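Local coordinates for protein esterase A (Caulobacter crescentus, PDB 5GKV) that probably works as a serine ester hydrolase, being an esterase homologous to penicillin-binding proteins and built on the beta-lactamase fold, at residues A[235-240]-A[309-314]; A[131-136]-A[168-173]; A[42-47]-A[268-273]; A[76-81]-A[359-364]. All blocks are in the same frame, centred on the assembly; numbering follows the deposited sequence. Where two conformers were deposited one is given.

Interaction 1. Residues A[235-240]-A[309-314]; sequences PAVEAA and DLVLPY
V311 packs against A236, V237 and A240 in a buried apolar contact between the short helix 235-241 and the loop that joins strands 305-306 and 315-318. Its two methyls divide the work along one helix face. CG2 lies 3.8 Å from A236 CB, while CG1, anti to the backbone N (chi1 177°), reaches the next turn at 3.9 Å from A240 CB. The isopropyl group thus straddles an i, i+4 pair of alanines, whose small side chains let the loop come close: V237 and V311 have their CA atoms 4.6 Å apart. V237 flanks this seat, its CG2 4.2 Å from V311 CG1. The loop is held in shape by an Asx turn. D309 OD2 accepts from V311 N at 2.8 Å and from L312 N at 2.9 Å, the two donors coming from opposite faces of the carboxylate plane, and Y169 N binds the same oxygen. N234 couples helix to loop in polar fashion, since its ND2 donates to L310 O and its OD1 accepts from V237 N. L310 borders the packing at its less buried margin, with its CB 4.4 Å from A236 CB.

Interaction 2. Residues A[131-136]-A[168-173]; sequences GLSGFP and GYHPVT
S133 and H170 both carry their first side-chain group anti to the carbonyl carbon (chi1 -54° and -64°), which directs S133 OG to the backbone of G168 and brings one imidazole face against the S133 backbone. T173 differs: with chi1 at 56° its OG1 is tucked between its own N and carbonyl carbon and faces the incoming loop. S133 OG donates to G168 O at 2.7 Å, approaching from above the carbonyl plane. T173 OG1 donates to L132 O, also at 2.7 Å, tilted moderately out of that carbonyl's plane. Between these two bonds lies the H170 ring. S133 CA stands almost straight over its face, 3.6 Å from the centroid, in a CH-pi contact, and G131 N comes to its edge. H170 ND1 returns to G168 O in a weak bond of 2.7 Å, so the serine hydroxyl and the ring share one carbonyl acceptor. A water extends the junction, giving a hydrogen to S133 O at 2.7 Å and accepting one from V172 N at 2.9 Å. Y169 probably corresponds to the tyrosine of the family's Y-x-N motif, with P171 where the asparagine would be; Y169 OH hydrogen-bonds K83, the lysine of the S-x-x-K motif. H170 N binds H128 ND1 and Y169 N binds D309 OD2, whereas Y169 O is buried without a polar partner. Two buried hydroxyl-to-carbonyl bonds thus join the loops and would help to position this tyrosine beside the probable active site, consistent with a second-shell role.

Interaction 3. Residues A[42-47]-A[268-273]; sequences GARFAF and ATAPAL
R44 runs out fully extended from strand 42-49 and crosses P271 at about a right angle, so that its guanidinium lies flat against the edge of the proline ring. P271 CG and CD sit beneath one face of the planar group, CG 3.4 Å from CZ and CD 3.4 Å from NE. The first torsion, with CG anti to the backbone N (chi1 -168°), starts this straight course off the sheet. T269 lies alongside the arginine, directed the same way, and its CB is 3.6 Å from R44 NH1. The polar end is satisfied beyond this contact: NE makes a salt bridge with D56 OD1 on strand 52-60, and NH1 donates to P72 O. D56 and P72 O thus bind the polar end while P271 packs on one guanidinium face. Here the first turn of helix 270-281 rests on one side of the central antiparallel sheet, with helix 373-384 on the other, in the alpha/beta arrangement of the beta-lactamase fold. T269 is the N-cap, its OG1 taking a weak bond from A272 N at 3.3 Å. Close approach depends on small residues: A270 CB comes to 3.4 Å from R44 O, and A46 CB meets P271 N at 3.6 Å, where a proline nitrogen carries no hydrogen. F45 and F47 point from the other face of the same strand, F45 packing on L378 and I379 of helix 373-384 and F47 on A382.

Interaction 4. Residues A[76-81]-A[359-364]; sequences TALFST and AYVMNK
V361 meets T76 and L78 in the apolar part of this contact, one methyl for each partner. The T76 and V361 side chains run antiparallel past one another, bringing V361 CG1, anti to its backbone N (chi1 177°), to 3.6 Å from T76 CB. The other methyl, CG2, lies 4.2 Å from L78 CD2, the tip of a leucine that starts off to one side and bends back toward the strand. T76 CG2 also abuts the backbone, 3.4 Å from M362 O, and the same CG2 lies 4.3 Å from N363 CB, beside the carbonyl.

The polar part is carried by water, since no direct hydrogen bond joins the two segments. One water donates to A77 O at 2.8 Å and to M362 O at 2.8 Å, spending both its hydrogens on two buried residues and bridging strands that belong to different sheets. Within 76-81 the chain folds back as T81 N donates to L78 O at 3.1 Å. This turn presents S80, the serine of the S-x-x-K motif and, by family analogy, the probable nucleophile; F79 beside it meets W343 edge-to-face.

Strand 76-77 pairs with 266-268 in the three-stranded sheet, whereas 356-362 runs between 42-49 and 347-351 in the central one. L273 touches both L78 and V361, linking the two sheets through helix 270-281, and helix 373-384 receives Y360 and M362 on the opposite face.

Overall arrangement
The four contacts form two close pairs, the centres of interactions 1 and 2 lying about 8 Å apart and those of 3 and 4 about 8 Å, with about 29 Å between the centres of 1 and 3, on opposite sides of the chain's centre. Interactions 3 and 4 share the central sheet through neighbouring strands 42-49 and 356-362; 1 and 2 lie among helices and loops. Along the chain, 2 closes before 1 opens; 3 and 4 cross and both enclose 2; 4 also encloses 1, which crosses 3. The pairs come together at Y169, which lies against the loop of interaction 1 and touches S80 of interaction 4, placing the probable active site where the two regions meet.

Interaction 1. Residues A[235-240]-A[309-314]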
loop_
_atom_site.group_PDB
_atom_site.type_symbol
_atom_site.label_atom_id
_atom_site.label_comp_id
_atom_site.label_asym_id
_atom_site.label_seq_id
_atom_site.Cartn_x
_atom_site.Cartn_y
_atom_site.Cartn_z
ATOM N N PRO A 235 -14.665 -16.858 9.099
ATOM C CA PRO A 235 -15.480 -15.629 9.132
ATOM C C PRO A 235 -14.709 -14.365 8.742
ATOM O O PRO A 235 -15.318 -13.422 8.220
ATOM C CB PRO A 235 -15.978 -15.574 10.581
ATOM C CG PRO A 235 -16.003 -17.056 11.005
ATOM C CD PRO A 235 -14.783 -17.631 10.360
ATOM N N ALA A 236 -13.394 -14.336 8.963
ATOM C CA ALA A 236 -12.598 -13.151 8.644
ATOM C C ALA A 236 -12.409 -13.006 7.140
ATOM O O ALA A 236 -12.646 -11.931 6.579
ATOM C CB ALA A 236 -11.242 -13.219 9.355
ATOM N N VAL A 237 -11.981 -14.076 6.465
ATOM C CA VAL A 237 -11.823 -13.972 5.014
ATOM C C VAL A 237 -13.183 -13.769 4.355
ATOM O O VAL A 237 -13.313 -12.981 3.415
ATOM C CB VAL A 237 -11.064 -15.195 4.445
ATOM C CG1 VAL A 237 -11.873 -16.447 4.571
ATOM C CG2 VAL A 237 -10.658 -14.965 2.968
ATOM N N GLU A 238 -14.229 -14.423 4.880
ATOM C CA GLU A 238 -15.587 -14.223 4.372
ATOM C C GLU A 238 -15.992 -12.754 4.412
ATOM O O GLU A 238 -16.440 -12.191 3.403
ATOM C CB GLU A 238 -16.585 -15.037 5.193
ATOM C CG GLU A 238 -16.666 -16.492 4.849
ATOM C CD GLU A 238 -17.850 -16.797 3.952
ATOM O OE1 GLU A 238 -17.819 -17.859 3.292
ATOM O OE2 GLU A 238 -18.797 -15.973 3.910
ATOM N N ALA A 239 -15.873 -12.126 5.586
ATOM C CA ALA A 239 -16.259 -10.725 5.717
ATOM C C ALA A 239 -15.346 -9.821 4.892
ATOM O O ALA A 239 -15.809 -8.830 4.305
ATOM C CB ALA A 239 -16.246 -10.312 7.189
ATOM N N ALA A 240 -14.049 -10.148 4.826
ATOM C CA ALA A 240 -13.096 -9.251 4.167
ATOM C C ALA A 240 -13.319 -9.205 2.664
ATOM O O ALA A 240 -13.213 -8.138 2.047
ATOM C CB ALA A 240 -11.653 -9.678 4.454
ATOM N N ASP A 309 -1.675 -15.821 8.092
ATOM C CA ASP A 309 -2.720 -14.817 8.170
ATOM C C ASP A 309 -4.074 -15.472 7.950
ATOM O O ASP A 309 -4.209 -16.390 7.135
ATOM C CB ASP A 309 -2.479 -13.717 7.135
ATOM C CG ASP A 309 -3.328 -12.487 7.382
ATOM O OD1 ASP A 309 -2.853 -11.566 8.076
ATOM O OD2 ASP A 309 -4.456 -12.428 6.855
ATOM N N LEU A 310 -5.082 -15.005 8.691
ATOM C CA LEU A 310 -6.413 -15.589 8.582
ATOM C C LEU A 310 -7.092 -15.255 7.261
ATOM O O LEU A 310 -8.040 -15.949 6.870
ATOM C CB LEU A 310 -7.293 -15.124 9.743
ATOM C CG LEU A 310 -6.801 -15.477 11.148
ATOM C CD1 LEU A 310 -7.598 -14.727 12.225
ATOM C CD2 LEU A 310 -6.900 -17.002 11.321
ATOM N N VAL A 311 -6.631 -14.219 6.564
ATOM C CA VAL A 311 -7.286 -13.709 5.367
ATOM C C VAL A 311 -6.404 -13.880 4.132
ATOM O O VAL A 311 -6.821 -14.475 3.134
ATOM C CB VAL A 311 -7.705 -12.226 5.547
ATOM C CG1 VAL A 311 -8.310 -11.676 4.266
ATOM C CG2 VAL A 311 -8.699 -12.088 6.712
ATOM N N LEU A 312 -5.183 -13.373 4.181
ATOM C CA LEU A 312 -4.256 -13.601 3.079
ATOM C C LEU A 312 -3.616 -14.974 3.236
ATOM O O LEU A 312 -3.173 -15.326 4.334
ATOM C CB LEU A 312 -3.185 -12.509 3.023
ATOM C CG LEU A 312 -3.725 -11.095 2.773
ATOM C CD1 LEU A 312 -2.606 -10.047 2.832
ATOM C CD2 LEU A 312 -4.451 -10.998 1.442
ATOM N N PRO A 313 -3.592 -15.780 2.198
ATOM C CA PRO A 313 -3.124 -17.174 2.321
ATOM C C PRO A 313 -1.601 -17.290 2.307
ATOM O O PRO A 313 -1.004 -17.922 1.420
ATOM C CB PRO A 313 -3.783 -17.849 1.108
ATOM C CG PRO A 313 -3.898 -16.766 0.084
ATOM C CD PRO A 313 -4.180 -15.492 0.874
ATOM N N TYR A 314 -0.965 -16.696 3.320
ATOM C CA TYR A 314 0.486 -16.609 3.416
ATOM C C TYR A 314 0.894 -16.521 4.873
ATOM O O TYR A 314 0.138 -16.033 5.720
ATOM C CB TYR A 314 1.061 -15.365 2.707
ATOM C CG TYR A 314 0.747 -15.233 1.229
ATOM C CD1 TYR A 314 1.659 -15.637 0.257
ATOM C CD2 TYR A 314 -0.441 -14.655 0.810
ATOM C CE1 TYR A 314 1.368 -15.495 -1.097
ATOM C CE2 TYR A 314 -0.737 -14.506 -0.524
ATOM C CZ TYR A 314 0.170 -14.929 -1.478
ATOM O OH TYR A 314 -0.144 -14.769 -2.812
#

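Interaction 2. Residues A[131-136]-A[168-173]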
loop_
_atom_site.group_PDB
_atom_site.type_symbol
_atom_site.label_atom_id
_atom_site.label_comp_id
_atom_site.label_asym_id
_atom_site.label_seq_id
_atom_site.Cartn_x
_atom_site.Cartn_y
_atom_site.Cartn_z
ATOM N N GLY A 131 -9.320 -7.644 14.619
ATOM C CA GLY A 131 -10.501 -8.442 14.362
ATOM C C GLY A 131 -11.587 -7.781 13.553
ATOM O O GLY A 131 -12.723 -8.257 13.569
ATOM N N LEU A 132 -11.272 -6.716 12.817
ATOM C CA LEU A 132 -12.269 -5.970 12.055
ATOM C C LEU A 132 -12.034 -6.116 10.549
ATOM O O LEU A 132 -12.220 -5.165 9.780
ATOM C CB LEU A 132 -12.254 -4.500 12.471
ATOM C CG LEU A 132 -12.288 -4.255 13.988
ATOM C CD1 LEU A 132 -12.199 -2.750 14.318
ATOM C CD2 LEU A 132 -13.540 -4.874 14.641
ATOM N N SER A 133 -11.664 -7.333 10.119
ATOM C CA SER A 133 -11.196 -7.568 8.749
ATOM C C SER A 133 -12.237 -7.169 7.706
ATOM O O SER A 133 -11.884 -6.718 6.609
ATOM C CB SER A 133 -10.808 -9.041 8.595
ATOM O OG SER A 133 -9.875 -9.409 9.605
ATOM N N GLY A 134 -13.510 -7.329 8.027
ATOM C CA GLY A 134 -14.610 -6.857 7.206
ATOM C C GLY A 134 -15.856 -6.863 8.067
ATOM O O GLY A 134 -15.832 -7.300 9.221
ATOM N N PHE A 135 -16.936 -6.341 7.506
ATOM C CA PHE A 135 -18.225 -6.395 8.182
ATOM C C PHE A 135 -18.880 -7.752 7.924
ATOM O O PHE A 135 -19.144 -8.089 6.766
ATOM C CB PHE A 135 -19.127 -5.267 7.700
ATOM C CG PHE A 135 -18.559 -3.869 7.932
ATOM C CD1 PHE A 135 -18.256 -3.425 9.214
ATOM C CD2 PHE A 135 -18.358 -3.004 6.865
ATOM C CE1 PHE A 135 -17.749 -2.135 9.427
ATOM C CE2 PHE A 135 -17.847 -1.710 7.066
ATOM C CZ PHE A 135 -17.544 -1.283 8.342
ATOM N N PRO A 136 -19.149 -8.563 8.960
ATOM C CA PRO A 136 -19.808 -9.860 8.720
ATOM C C PRO A 136 -21.302 -9.749 8.463
ATOM O O PRO A 136 -21.876 -10.652 7.844
ATOM C CB PRO A 136 -19.533 -10.635 10.014
ATOM C CG PRO A 136 -19.536 -9.563 11.059
ATOM C CD PRO A 136 -18.875 -8.342 10.392
ATOM N N GLY A 168 -5.361 -11.038 10.729
ATOM C CA GLY A 168 -6.390 -11.269 9.733
ATOM C C GLY A 168 -6.541 -10.023 8.885
ATOM O O GLY A 168 -7.259 -9.086 9.246
ATOM N N TYR A 169 -5.836 -10.015 7.765
ATOM C CA TYR A 169 -5.692 -8.824 6.935
ATOM C C TYR A 169 -7.023 -8.118 6.705
ATOM O O TYR A 169 -8.023 -8.748 6.358
ATOM C CB TYR A 169 -5.072 -9.247 5.609
ATOM C CG TYR A 169 -4.868 -8.127 4.612
ATOM C CD1 TYR A 169 -3.939 -7.120 4.851
ATOM C CD2 TYR A 169 -5.562 -8.112 3.403
ATOM C CE1 TYR A 169 -3.725 -6.098 3.910
ATOM C CE2 TYR A 169 -5.349 -7.111 2.460
ATOM C CZ TYR A 169 -4.438 -6.112 2.726
ATOM O OH TYR A 169 -4.241 -5.137 1.789
ATOM N N HIS A 170 -7.034 -6.800 6.937
ATOM C CA HIS A 170 -8.176 -5.911 6.762
ATOM C C HIS A 170 -8.049 -5.203 5.412
ATOM O O HIS A 170 -7.442 -4.124 5.361
ATOM C CB HIS A 170 -8.216 -4.839 7.857
ATOM C CG HIS A 170 -8.419 -5.352 9.258
ATOM N ND1 HIS A 170 -7.838 -6.508 9.737
ATOM C CD2 HIS A 170 -9.102 -4.817 10.300
ATOM C CE1 HIS A 170 -8.176 -6.675 11.006
ATOM N NE2 HIS A 170 -8.938 -5.658 11.371
ATOM N N PRO A 171 -8.588 -5.738 4.309
ATOM C CA PRO A 171 -8.260 -5.139 2.995
ATOM C C PRO A 171 -8.840 -3.743 2.783
ATOM O O PRO A 171 -8.204 -2.927 2.109
ATOM C CB PRO A 171 -8.827 -6.151 1.989
ATOM C CG PRO A 171 -9.902 -6.865 2.728
ATOM C CD PRO A 171 -9.438 -6.933 4.171
ATOM N N VAL A 172 -10.017 -3.441 3.316
ATOM C CA VAL A 172 -10.644 -2.133 3.149
ATOM C C VAL A 172 -10.715 -1.370 4.470
ATOM O O VAL A 172 -10.380 -0.185 4.536
ATOM C CB VAL A 172 -12.046 -2.274 2.515
ATOM C CG1 VAL A 172 -12.620 -0.898 2.206
ATOM C CG2 VAL A 172 -11.992 -3.166 1.263
ATOM N N THR A 173 -11.145 -2.043 5.539
ATOM C CA THR A 173 -11.385 -1.373 6.813
ATOM C C THR A 173 -10.125 -0.737 7.389
ATOM O O THR A 173 -10.222 0.256 8.120
ATOM C CB THR A 173 -11.974 -2.368 7.820
ATOM O OG1 THR A 173 -11.087 -3.490 7.940
ATOM C CG2 THR A 173 -13.342 -2.855 7.328
HETATM O O HOH W 1 -12.120 -4.745 4.797
#

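Interaction 3. Residues A[42-47]-A[268-273]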
loop_
_atom_site.group_PDB
_atom_site.type_symbol
_atom_site.label_atom_id
_atom_site.label_comp_id
_atom_site.label_asym_id
_atom_site.label_seq_id
_atom_site.Cartn_x
_atom_site.Cartn_y
_atom_site.Cartn_z
ATOM N N GLY A 42 0.196 -1.941 -19.532
ATOM C CA GLY A 42 1.267 -0.977 -19.363
ATOM C C GLY A 42 1.853 -1.084 -17.968
ATOM O O GLY A 42 1.208 -1.583 -17.032
ATOM N N ALA A 43 3.095 -0.612 -17.831
ATOM C CA ALA A 43 3.760 -0.730 -16.540
ATOM C C ALA A 43 4.921 0.251 -16.446
ATOM O O ALA A 43 5.486 0.691 -17.456
ATOM C CB ALA A 43 4.264 -2.163 -16.301
ATOM N N ARG A 44 5.288 0.555 -15.210
ATOM C CA ARG A 44 6.466 1.364 -14.935
ATOM C C ARG A 44 7.166 0.777 -13.718
ATOM O O ARG A 44 6.513 0.379 -12.739
ATOM C CB ARG A 44 6.080 2.835 -14.703
ATOM C CG ARG A 44 7.258 3.811 -14.688
ATOM C CD ARG A 44 6.751 5.240 -14.575
ATOM N NE ARG A 44 7.798 6.249 -14.739
ATOM C CZ ARG A 44 7.543 7.558 -14.696
ATOM N NH1 ARG A 44 6.297 7.982 -14.473
ATOM N NH2 ARG A 44 8.514 8.430 -14.851
ATOM N N PHE A 45 8.492 0.682 -13.795
ATOM C CA PHE A 45 9.285 0.144 -12.696
ATOM C C PHE A 45 10.378 1.144 -12.384
ATOM O O PHE A 45 11.111 1.562 -13.285
ATOM C CB PHE A 45 9.922 -1.209 -13.020
ATOM C CG PHE A 45 10.787 -1.754 -11.899
ATOM C CD1 PHE A 45 10.206 -2.281 -10.750
ATOM C CD2 PHE A 45 12.179 -1.754 -12.003
ATOM C CE1 PHE A 45 10.998 -2.783 -9.703
ATOM C CE2 PHE A 45 12.980 -2.261 -10.969
ATOM C CZ PHE A 45 12.390 -2.779 -9.820
ATOM N N ALA A 46 10.502 1.495 -11.114
ATOM C CA ALA A 46 11.496 2.458 -10.673
ATOM C C ALA A 46 12.296 1.861 -9.530
ATOM O O ALA A 46 11.732 1.206 -8.647
ATOM C CB ALA A 46 10.841 3.783 -10.241
ATOM N N PHE A 47 13.606 2.117 -9.540
ATOM C CA PHE A 47 14.516 1.611 -8.524
ATOM C C PHE A 47 15.397 2.764 -8.079
ATOM O O PHE A 47 15.866 3.547 -8.910
ATOM C CB PHE A 47 15.354 0.439 -9.077
ATOM C CG PHE A 47 16.159 -0.276 -8.040
ATOM C CD1 PHE A 47 15.547 -1.164 -7.164
ATOM C CD2 PHE A 47 17.532 -0.092 -7.959
ATOM C CE1 PHE A 47 16.294 -1.846 -6.213
ATOM C CE2 PHE A 47 18.288 -0.774 -7.006
ATOM C CZ PHE A 47 17.665 -1.642 -6.130
ATOM N N ALA A 268 -0.624 6.936 -8.134
ATOM C CA ALA A 268 0.764 7.386 -8.166
ATOM C C ALA A 268 1.450 6.867 -9.419
ATOM O O ALA A 268 0.933 5.998 -10.123
ATOM C CB ALA A 268 1.539 6.925 -6.932
ATOM N N THR A 269 2.654 7.382 -9.653
ATOM C CA THR A 269 3.606 6.781 -10.578
ATOM C C THR A 269 4.619 5.958 -9.791
ATOM O O THR A 269 4.790 6.128 -8.574
ATOM C CB THR A 269 4.363 7.835 -11.386
ATOM O OG1 THR A 269 5.212 8.573 -10.496
ATOM C CG2 THR A 269 3.405 8.773 -12.123
ATOM N N ALA A 270 5.296 5.056 -10.499
ATOM C CA ALA A 270 6.298 4.221 -9.836
ATOM C C ALA A 270 7.433 5.045 -9.233
ATOM O O ALA A 270 7.782 4.812 -8.058
ATOM C CB ALA A 270 6.802 3.165 -10.822
ATOM N N PRO A 271 8.019 6.032 -9.928
ATOM C CA PRO A 271 9.083 6.821 -9.274
ATOM C C PRO A 271 8.621 7.572 -8.036
ATOM O O PRO A 271 9.411 7.760 -7.101
ATOM C CB PRO A 271 9.535 7.791 -10.378
ATOM C CG PRO A 271 9.090 7.181 -11.648
ATOM C CD PRO A 271 7.827 6.449 -11.332
ATOM N N ALA A 272 7.383 8.065 -8.019
ATOM C CA ALA A 272 6.898 8.743 -6.820
ATOM C C ALA A 272 6.985 7.821 -5.608
ATOM O O ALA A 272 7.477 8.226 -4.541
ATOM C CB ALA A 272 5.468 9.240 -7.033
ATOM N N LEU A 273 6.562 6.558 -5.765
ATOM C CA LEU A 273 6.633 5.615 -4.650
ATOM C C LEU A 273 8.073 5.242 -4.329
ATOM O O LEU A 273 8.439 5.099 -3.152
ATOM C CB LEU A 273 5.811 4.356 -4.959
ATOM C CG LEU A 273 4.297 4.604 -5.037
ATOM C CD1 LEU A 273 3.616 3.401 -5.681
ATOM C CD2 LEU A 273 3.723 4.883 -3.646
#

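Interaction 4. Residues A[76-81]-A[359-364]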
loop_
_atom_site.group_PDB
_atom_site.type_symbol
_atom_site.label_atom_id
_atom_site.label_comp_id
_atom_site.label_asym_id
_atom_site.label_seq_id
_atom_site.Cartn_x
_atom_site.Cartn_y
_atom_site.Cartn_z
ATOM N N THR A 76 -1.855 5.526 -11.875
ATOM C CA THR A 76 -2.549 4.243 -11.759
ATOM C C THR A 76 -3.057 4.072 -10.338
ATOM O O THR A 76 -2.379 4.446 -9.376
ATOM C CB THR A 76 -1.642 3.032 -12.131
ATOM O OG1 THR A 76 -1.053 3.248 -13.420
ATOM C CG2 THR A 76 -2.447 1.739 -12.215
ATOM N N ALA A 77 -4.243 3.492 -10.206
ATOM C CA ALA A 77 -4.721 3.067 -8.892
ATOM C C ALA A 77 -3.754 2.070 -8.250
ATOM O O ALA A 77 -3.346 1.095 -8.874
ATOM C CB ALA A 77 -6.112 2.442 -9.027
ATOM N N LEU A 78 -3.417 2.302 -6.977
ATOM C CA LEU A 78 -2.423 1.501 -6.272
ATOM C C LEU A 78 -3.028 0.372 -5.448
ATOM O O LEU A 78 -2.294 -0.530 -5.031
ATOM C CB LEU A 78 -1.589 2.394 -5.332
ATOM C CG LEU A 78 -0.857 3.568 -5.980
ATOM C CD1 LEU A 78 -0.128 4.421 -4.895
ATOM C CD2 LEU A 78 0.122 3.088 -7.085
ATOM N N PHE A 79 -4.334 0.410 -5.203
ATOM C CA PHE A 79 -5.034 -0.507 -4.300
ATOM C C PHE A 79 -4.230 -0.591 -3.002
ATOM O O PHE A 79 -3.816 0.460 -2.492
ATOM C CB PHE A 79 -5.301 -1.825 -5.023
ATOM C CG PHE A 79 -6.220 -1.651 -6.191
ATOM C CD1 PHE A 79 -7.583 -1.483 -5.982
ATOM C CD2 PHE A 79 -5.725 -1.568 -7.481
ATOM C CE1 PHE A 79 -8.440 -1.266 -7.051
ATOM C CE2 PHE A 79 -6.574 -1.358 -8.551
ATOM C CZ PHE A 79 -7.927 -1.205 -8.338
ATOM N N SER A 80 -3.967 -1.784 -2.465
ATOM C CA SER A 80 -3.418 -1.875 -1.117
ATOM C C SER A 80 -1.958 -1.454 -1.036
ATOM O O SER A 80 -1.436 -1.343 0.072
ATOM C CB SER A 80 -3.602 -3.292 -0.560
ATOM O OG SER A 80 -3.322 -4.292 -1.525
ATOM N N THR A 81 -1.288 -1.190 -2.166
ATOM C CA THR A 81 0.020 -0.555 -2.039
ATOM C C THR A 81 -0.116 0.777 -1.304
ATOM O O THR A 81 0.795 1.194 -0.578
ATOM C CB THR A 81 0.676 -0.384 -3.421
ATOM O OG1 THR A 81 0.881 -1.681 -3.984
ATOM C CG2 THR A 81 2.047 0.320 -3.295
ATOM N N ALA A 359 9.512 0.503 -6.760
ATOM C CA ALA A 359 8.079 0.312 -6.909
ATOM C C ALA A 359 7.786 -0.219 -8.299
ATOM O O ALA A 359 8.429 0.176 -9.274
ATOM C CB ALA A 359 7.310 1.623 -6.673
ATOM N N TYR A 360 6.816 -1.122 -8.375
ATOM C CA TYR A 360 6.284 -1.631 -9.634
ATOM C C TYR A 360 4.816 -1.231 -9.701
ATOM O O TYR A 360 4.047 -1.555 -8.790
ATOM C CB TYR A 360 6.450 -3.146 -9.698
ATOM C CG TYR A 360 5.704 -3.829 -10.824
ATOM C CD1 TYR A 360 6.190 -3.789 -12.137
ATOM C CD2 TYR A 360 4.537 -4.539 -10.571
ATOM C CE1 TYR A 360 5.508 -4.427 -13.166
ATOM C CE2 TYR A 360 3.863 -5.172 -11.578
ATOM C CZ TYR A 360 4.348 -5.119 -12.876
ATOM O OH TYR A 360 3.656 -5.762 -13.884
ATOM N N VAL A 361 4.429 -0.529 -10.765
ATOM C CA VAL A 361 3.066 -0.020 -10.898
ATOM C C VAL A 361 2.571 -0.398 -12.287
ATOM O O VAL A 361 3.198 -0.041 -13.289
ATOM C CB VAL A 361 3.003 1.501 -10.683
ATOM C CG1 VAL A 361 1.571 1.996 -10.903
ATOM C CG2 VAL A 361 3.495 1.863 -9.246
ATOM N N MET A 362 1.463 -1.129 -12.354
ATOM C CA MET A 362 0.992 -1.627 -13.643
ATOM C C MET A 362 -0.523 -1.577 -13.671
ATOM O O MET A 362 -1.173 -1.401 -12.642
ATOM C CB MET A 362 1.485 -3.062 -13.912
ATOM C CG MET A 362 0.694 -4.174 -13.174
ATOM S SD MET A 362 0.529 -4.044 -11.358
ATOM C CE MET A 362 -1.243 -4.268 -11.195
ATOM N N ASN A 363 -1.100 -1.762 -14.864
ATOM C CA ASN A 363 -2.552 -1.719 -14.956
ATOM C C ASN A 363 -3.194 -3.023 -15.415
ATOM O O ASN A 363 -4.420 -3.134 -15.336
ATOM C CB ASN A 363 -3.020 -0.555 -15.857
ATOM C CG ASN A 363 -2.485 -0.633 -17.278
ATOM O OD1 ASN A 363 -1.625 -1.442 -17.589
ATOM N ND2 ASN A 363 -2.983 0.255 -18.146
ATOM N N LYS A 364 -2.424 -4.015 -15.842
ATOM C CA LYS A 364 -2.969 -5.358 -16.043
ATOM C C LYS A 364 -2.911 -6.122 -14.715
ATOM O O LYS A 364 -1.828 -6.422 -14.198
ATOM C CB LYS A 364 -2.232 -6.100 -17.149
ATOM C CG LYS A 364 -2.777 -7.523 -17.380
ATOM C CD LYS A 364 -2.084 -8.187 -18.565
ATOM C CE LYS A 364 -2.514 -9.651 -18.732
ATOM N NZ LYS A 364 -3.972 -9.751 -19.056
HETATM O O HOH W 2 -2.292 -1.179 -10.075
#